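PcaV transcriptional regulator (Streptomyces coelicolor, PDB 4FHT) probably acts as a DNA-binding transcription factor of the MarR family, and binds 3,4-dihydroxybenzoate between the two subunits of its dimer. Local coordinates at residues S38-V43 / S74-R79; R79-K84 / T99-R104. One frame throughout, in Å; residues are numbered along the deposited sequence.

In the fold
Contact 1 lies inside the winged helix-turn-helix; contact 2 joins the base of its wing to helix 100-121, which leads out of it. They follow each other along the chain, their centres about 9 Å apart. Contact 1 is buried. It packs helix 38-49 against the end of helix 66-79, mainly through apolar groups and one glutamine, and the far side of helix 38-49 meets the ligand. Contact 2 is only partly buried and lies farther from the centre of the chain. It is made chiefly by backbone carbonyls and a threonine hydroxyl. Arg79 belongs to both, and Leu76 of contact 1 packs on Leu82 of contact 2.

Contact 1 of 2, residues S38-V43 / S74-R79; sequences SPQYAV and SRLGRR. With DHB (3,4-dihydroxybenzoic acid), chain D.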
loop_
_atom_site.group_PDB
_atom_site.type_symbol
_atom_site.label_atom_id
_atom_site.label_comp_id
_atom_site.label_asym_id
_atom_site.label_seq_id
_atom_site.Cartn_x
_atom_site.Cartn_y
_atom_site.Cartn_z
ATOM N N SER B 38 -11.749 2.648 -0.098
ATOM C CA SER B 38 -11.190 3.874 0.465
ATOM C C SER B 38 -10.882 4.968 -0.574
ATOM O O SER B 38 -11.047 6.150 -0.277
ATOM C CB SER B 38 -9.977 3.573 1.358
ATOM O OG SER B 38 -8.774 3.484 0.617
ATOM N N PRO B 39 -10.434 4.590 -1.791
ATOM C CA PRO B 39 -10.350 5.646 -2.807
ATOM C C PRO B 39 -11.716 6.253 -3.136
ATOM O O PRO B 39 -11.812 7.456 -3.381
ATOM C CB PRO B 39 -9.790 4.910 -4.029
ATOM C CG PRO B 39 -8.991 3.799 -3.454
ATOM C CD PRO B 39 -9.765 3.353 -2.240
ATOM N N GLN B 40 -12.757 5.425 -3.133
ATOM C CA GLN B 40 -14.112 5.905 -3.390
ATOM C C GLN B 40 -14.568 6.880 -2.307
ATOM O O GLN B 40 -15.172 7.906 -2.609
ATOM C CB GLN B 40 -15.091 4.732 -3.510
ATOM C CG GLN B 40 -14.986 3.964 -4.826
ATOM C CD GLN B 40 -15.755 2.654 -4.809
ATOM O OE1 GLN B 40 -16.521 2.379 -3.886
ATOM N NE2 GLN B 40 -15.547 1.834 -5.833
ATOM N N TYR B 41 -14.269 6.564 -1.051
ATOM C CA TYR B 41 -14.611 7.456 0.051
ATOM C C TYR B 41 -13.868 8.781 -0.056
ATOM O O TYR B 41 -14.438 9.841 0.209
ATOM C CB TYR B 41 -14.325 6.811 1.413
ATOM C CG TYR B 41 -14.521 7.779 2.560
ATOM C CD1 TYR B 41 -15.778 7.974 3.121
ATOM C CD2 TYR B 41 -13.454 8.520 3.065
ATOM C CE1 TYR B 41 -15.966 8.872 4.160
ATOM C CE2 TYR B 41 -13.632 9.418 4.098
ATOM C CZ TYR B 41 -14.887 9.588 4.646
ATOM O OH TYR B 41 -15.062 10.479 5.680
ATOM N N ALA B 42 -12.593 8.712 -0.429
ATOM C CA ALA B 42 -11.759 9.903 -0.558
ATOM C C ALA B 42 -12.353 10.869 -1.571
ATOM O O ALA B 42 -12.342 12.085 -1.370
ATOM C CB ALA B 42 -10.346 9.521 -0.961
ATOM N N VAL B 43 -12.872 10.319 -2.662
ATOM C CA VAL B 43 -13.506 11.125 -3.697
ATOM C C VAL B 43 -14.799 11.731 -3.164
ATOM O O VAL B 43 -15.055 12.922 -3.341
ATOM C CB VAL B 43 -13.784 10.292 -4.961
ATOM C CG1 VAL B 43 -14.629 11.084 -5.955
ATOM C CG2 VAL B 43 -12.473 9.853 -5.592
ATOM N N SER B 74 -16.353 7.025 -12.304
ATOM C CA SER B 74 -17.315 6.296 -13.119
ATOM C C SER B 74 -18.041 5.232 -12.303
ATOM O O SER B 74 -19.246 5.038 -12.456
ATOM C CB SER B 74 -16.613 5.657 -14.317
ATOM O OG SER B 74 -15.887 6.632 -15.048
ATOM N N ARG B 75 -17.300 4.546 -11.438
ATOM C CA ARG B 75 -17.878 3.539 -10.558
ATOM C C ARG B 75 -18.864 4.170 -9.578
ATOM O O ARG B 75 -19.948 3.636 -9.341
ATOM C CB ARG B 75 -16.772 2.794 -9.804
ATOM C CG ARG B 75 -17.263 1.922 -8.658
ATOM C CD ARG B 75 -18.172 0.804 -9.139
ATOM N NE ARG B 75 -18.663 -0.008 -8.029
ATOM C CZ ARG B 75 -19.533 -1.006 -8.155
ATOM N NH1 ARG B 75 -20.016 -1.322 -9.350
ATOM N NH2 ARG B 75 -19.922 -1.688 -7.087
ATOM N N LEU B 76 -18.482 5.310 -9.013
ATOM C CA LEU B 76 -19.365 6.044 -8.113
ATOM C C LEU B 76 -20.594 6.551 -8.858
ATOM O O LEU B 76 -21.687 6.609 -8.299
ATOM C CB LEU B 76 -18.628 7.211 -7.458
ATOM C CG LEU B 76 -17.561 6.814 -6.439
ATOM C CD1 LEU B 76 -16.890 8.048 -5.866
ATOM C CD2 LEU B 76 -18.182 5.973 -5.338
ATOM N N GLY B 77 -20.407 6.911 -10.123
ATOM C CA GLY B 77 -21.514 7.334 -10.962
ATOM C C GLY B 77 -22.511 6.208 -11.161
ATOM O O GLY B 77 -23.717 6.400 -10.999
ATOM N N ARG B 78 -22.001 5.028 -11.501
ATOM C CA ARG B 78 -22.839 3.852 -11.725
ATOM C C ARG B 78 -23.620 3.445 -10.476
ATOM O O ARG B 78 -24.745 2.956 -10.574
ATOM C CB ARG B 78 -21.997 2.677 -12.234
ATOM C CG ARG B 78 -21.559 2.817 -13.689
ATOM C CD ARG B 78 -20.803 1.588 -14.186
ATOM N NE ARG B 78 -19.354 1.733 -14.067
ATOM C CZ ARG B 78 -18.608 1.110 -13.158
ATOM N NH1 ARG B 78 -19.173 0.287 -12.286
ATOM N NH2 ARG B 78 -17.297 1.306 -13.127
ATOM N N ARG B 79 -23.019 3.656 -9.308
ATOM C CA ARG B 79 -23.685 3.355 -8.045
ATOM C C ARG B 79 -24.731 4.411 -7.684
ATOM O O ARG B 79 -25.549 4.205 -6.787
ATOM C CB ARG B 79 -22.662 3.223 -6.914
ATOM C CG ARG B 79 -21.775 1.997 -7.021
ATOM C CD ARG B 79 -20.852 1.884 -5.819
ATOM N NE ARG B 79 -21.590 1.891 -4.559
ATOM C CZ ARG B 79 -21.018 1.840 -3.361
ATOM N NH1 ARG B 79 -19.697 1.779 -3.260
ATOM N NH2 ARG B 79 -21.763 1.852 -2.264
HETATM C C1 DHB D . -8.472 6.967 2.307
HETATM C C2 DHB D . -8.246 5.887 3.153
HETATM C C3 DHB D . -8.746 5.902 4.448
HETATM O O3 DHB D . -8.526 4.837 5.295
HETATM C C4 DHB D . -9.464 6.995 4.903
HETATM O O4 DHB D . -9.960 6.992 6.188
HETATM C C5 DHB D . -9.689 8.076 4.063
HETATM C C6 DHB D . -9.194 8.062 2.764
HETATM C C DHB D . -7.940 6.957 0.912
HETATM O O1 DHB D . -7.781 5.867 0.295
HETATM O O2 DHB D . -7.659 8.046 0.346
#
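Helices 38-43 and 74-79 cross almost at a right angle, 81° between their directions, with axes 10.8 Å apart at closest approach. Gln40 and Leu76 are the nearest residues by backbone. CD2 of Leu76 lies against the aliphatic part of Gln40, 3.8 Å from Gln40 CB. CD1, the other branch of Leu76, reaches CG1 of Val43 at 3.8 Å and also touches the carbonyl O of Gln40. CG of Gln40 is anti to its own carbonyl carbon (chi1 -75°) and the chain then runs extended, which carries the amide past Leu76 to two arginines. NE2 meets the aliphatic CG of Arg75 at 3.3 Å. OE1 comes near the edge of the Arg79 guanidinium, with the two planes 67° apart. That OE1 accepts a hydrogen bond from Thr37 N, while Arg79 NH1 bonds to Thr36 OG1. On the face of helix 38-49 opposite helix 74-79, Ser38 OG donates a hydrogen bond of 2.6 Å to carboxylate O1 of 3,4-dihydroxybenzoate, and Ala42 CB lies 3.3 Å from O2. His24 and residues of the second subunit, His12, His15 and Arg18, also bond the ligand. Helix 38-49 therefore links the ligand site by position to helix 66-79, which in MarR proteins is the DNA-recognition helix. One side gives the carboxylate one hydrogen bond, from Ser38. The join to helix 66-79 is mainly apolar, Leu76 on Val43, beside a Gln40 amide whose OE1 is held by Thr37 N.

Contact 2 of 2, residues R79-K84 / T99-R104; sequences RGLLDK and TDEGLR
Thr99, just before helix 100-121, and Gly102 in its first turn lie against the turn 80-81 that leads into strand 82-86, with the CA atoms of Leu81 and Gly102 3.9 Å apart. This is the base of the wing in the winged helix-turn-helix fold. Gly80 ends the preceding helix in a Schellman motif, with positive phi. Thr99 is the N-cap of the next helix. Its OG1 accepts from Gly102 N (3.1 Å) and donates to Gly80 O (2.8 Å). The donor is tilted 21° from the Gly80 carbonyl plane. With chi1 at 64°, OG1 lies between the backbone N and the carbonyl carbon of Thr99, from where it serves both partners. The methyl CG2 meets Asp83 OD2 at 3.3 Å, the two side chains crossing at about a right angle. A valine in place of Thr99 would probably leave Gly80 O and Gly102 N without their shared partner and weaken the join between turn and helix. Leu81 CD2 packs on Glu101 CB at 3.8 Å, and Leu81 CD1 sits over the centre of one face of the Arg79 guanidinium. The Thr99 N to Leu81 O bond is weak, at 3.4 Å. The CA of Gly102 packs directly on the same carbonyl, making a CH...O contact of 3.4 Å with Leu81 O.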
loop_
_atom_site.group_PDB
_atom_site.type_symbol
_atom_site.label_atom_id
_atom_site.label_comp_id
_atom_site.label_asym_id
_atom_site.label_seq_id
_atom_site.Cartn_x
_atom_site.Cartn_y
_atom_site.Cartn_z
ATOM N N ARG B 79 -23.019 3.656 -9.308
ATOM C CA ARG B 79 -23.685 3.355 -8.045
ATOM C C ARG B 79 -24.731 4.411 -7.684
ATOM O O ARG B 79 -25.549 4.205 -6.787
ATOM C CB ARG B 79 -22.662 3.223 -6.914
ATOM C CG ARG B 79 -21.775 1.997 -7.021
ATOM C CD ARG B 79 -20.852 1.884 -5.819
ATOM N NE ARG B 79 -21.590 1.891 -4.559
ATOM C CZ ARG B 79 -21.018 1.840 -3.361
ATOM N NH1 ARG B 79 -19.697 1.779 -3.260
ATOM N NH2 ARG B 79 -21.763 1.852 -2.264
ATOM N N GLY B 80 -24.697 5.540 -8.383
ATOM C CA GLY B 80 -25.648 6.610 -8.146
ATOM C C GLY B 80 -25.275 7.478 -6.960
ATOM O O GLY B 80 -26.134 8.122 -6.354
ATOM N N LEU B 81 -23.990 7.500 -6.626
ATOM C CA LEU B 81 -23.513 8.287 -5.495
ATOM C C LEU B 81 -22.945 9.633 -5.943
ATOM O O LEU B 81 -22.646 10.495 -5.118
ATOM C CB LEU B 81 -22.453 7.505 -4.715
ATOM C CG LEU B 81 -22.851 6.095 -4.274
ATOM C CD1 LEU B 81 -21.721 5.429 -3.498
ATOM C CD2 LEU B 81 -24.129 6.130 -3.453
ATOM N N LEU B 82 -22.810 9.809 -7.253
ATOM C CA LEU B 82 -22.120 10.970 -7.808
ATOM C C LEU B 82 -22.712 11.379 -9.158
ATOM O O LEU B 82 -23.177 10.532 -9.922
ATOM C CB LEU B 82 -20.622 10.655 -7.926
ATOM C CG LEU B 82 -19.646 11.502 -8.743
ATOM C CD1 LEU B 82 -18.255 11.376 -8.147
ATOM C CD2 LEU B 82 -19.627 11.057 -10.201
ATOM N N ASP B 83 -22.688 12.679 -9.449
ATOM C CA ASP B 83 -23.237 13.202 -10.700
ATOM C C ASP B 83 -22.296 14.172 -11.408
ATOM O O ASP B 83 -21.364 14.708 -10.806
ATOM C CB ASP B 83 -24.582 13.889 -10.455
ATOM C CG ASP B 83 -25.741 12.920 -10.457
ATOM O OD1 ASP B 83 -25.636 11.873 -11.131
ATOM O OD2 ASP B 83 -26.761 13.206 -9.794
ATOM N N LYS B 84 -22.558 14.397 -12.692
ATOM C CA LYS B 84 -21.789 15.348 -13.486
ATOM C C LYS B 84 -22.665 16.495 -13.983
ATOM O O LYS B 84 -23.865 16.323 -14.203
ATOM C CB LYS B 84 -21.123 14.651 -14.675
ATOM C CG LYS B 84 -20.003 13.698 -14.294
ATOM C CD LYS B 84 -19.350 13.101 -15.529
ATOM C CE LYS B 84 -18.211 12.167 -15.156
ATOM N NZ LYS B 84 -17.608 11.520 -16.355
ATOM N N THR B 99 -24.649 13.173 -4.849
ATOM C CA THR B 99 -26.085 12.941 -4.784
ATOM C C THR B 99 -26.490 12.792 -3.326
ATOM O O THR B 99 -25.631 12.728 -2.444
ATOM C CB THR B 99 -26.485 11.662 -5.537
ATOM O OG1 THR B 99 -25.897 10.523 -4.895
ATOM C CG2 THR B 99 -26.013 11.723 -6.981
ATOM N N ASP B 100 -27.796 12.735 -3.077
ATOM C CA ASP B 100 -28.317 12.507 -1.734
ATOM C C ASP B 100 -27.720 11.233 -1.144
ATOM O O ASP B 100 -27.314 11.202 0.017
ATOM C CB ASP B 100 -29.845 12.398 -1.757
ATOM C CG ASP B 100 -30.523 13.685 -2.201
ATOM O OD1 ASP B 100 -31.575 13.604 -2.869
ATOM O OD2 ASP B 100 -30.011 14.776 -1.881
ATOM N N GLU B 101 -27.663 10.187 -1.962
ATOM C CA GLU B 101 -27.126 8.900 -1.537
ATOM C C GLU B 101 -25.632 8.960 -1.259
ATOM O O GLU B 101 -25.149 8.353 -0.305
ATOM C CB GLU B 101 -27.419 7.828 -2.585
ATOM C CG GLU B 101 -28.662 7.021 -2.286
ATOM C CD GLU B 101 -28.539 6.239 -0.995
ATOM O OE1 GLU B 101 -29.408 6.405 -0.113
ATOM O OE2 GLU B 101 -27.573 5.459 -0.863
ATOM N N GLY B 102 -24.907 9.685 -2.103
ATOM C CA GLY B 102 -23.476 9.863 -1.928
ATOM C C GLY B 102 -23.133 10.466 -0.580
ATOM O O GLY B 102 -22.250 9.973 0.121
ATOM N N LEU B 103 -23.839 11.532 -0.216
ATOM C CA LEU B 103 -23.632 12.183 1.074
ATOM C C LEU B 103 -24.029 11.258 2.224
ATOM O O LEU B 103 -23.395 11.255 3.280
ATOM C CB LEU B 103 -24.425 13.492 1.150
ATOM C CG LEU B 103 -24.322 14.261 2.472
ATOM C CD1 LEU B 103 -22.867 14.564 2.804
ATOM C CD2 LEU B 103 -25.143 15.543 2.418
ATOM N N ARG B 104 -25.078 10.470 2.009
ATOM C CA ARG B 104 -25.535 9.514 3.009
ATOM C C ARG B 104 -24.480 8.436 3.245
ATOM O O ARG B 104 -24.218 8.047 4.384
ATOM C CB ARG B 104 -26.856 8.880 2.576
ATOM C CG ARG B 104 -27.416 7.869 3.559
ATOM C CD ARG B 104 -28.645 7.179 2.985
ATOM N NE ARG B 104 -29.067 6.038 3.793
ATOM C CZ ARG B 104 -28.557 4.814 3.683
ATOM N NH1 ARG B 104 -27.599 4.569 2.799
ATOM N NH2 ARG B 104 -29.002 3.836 4.460
#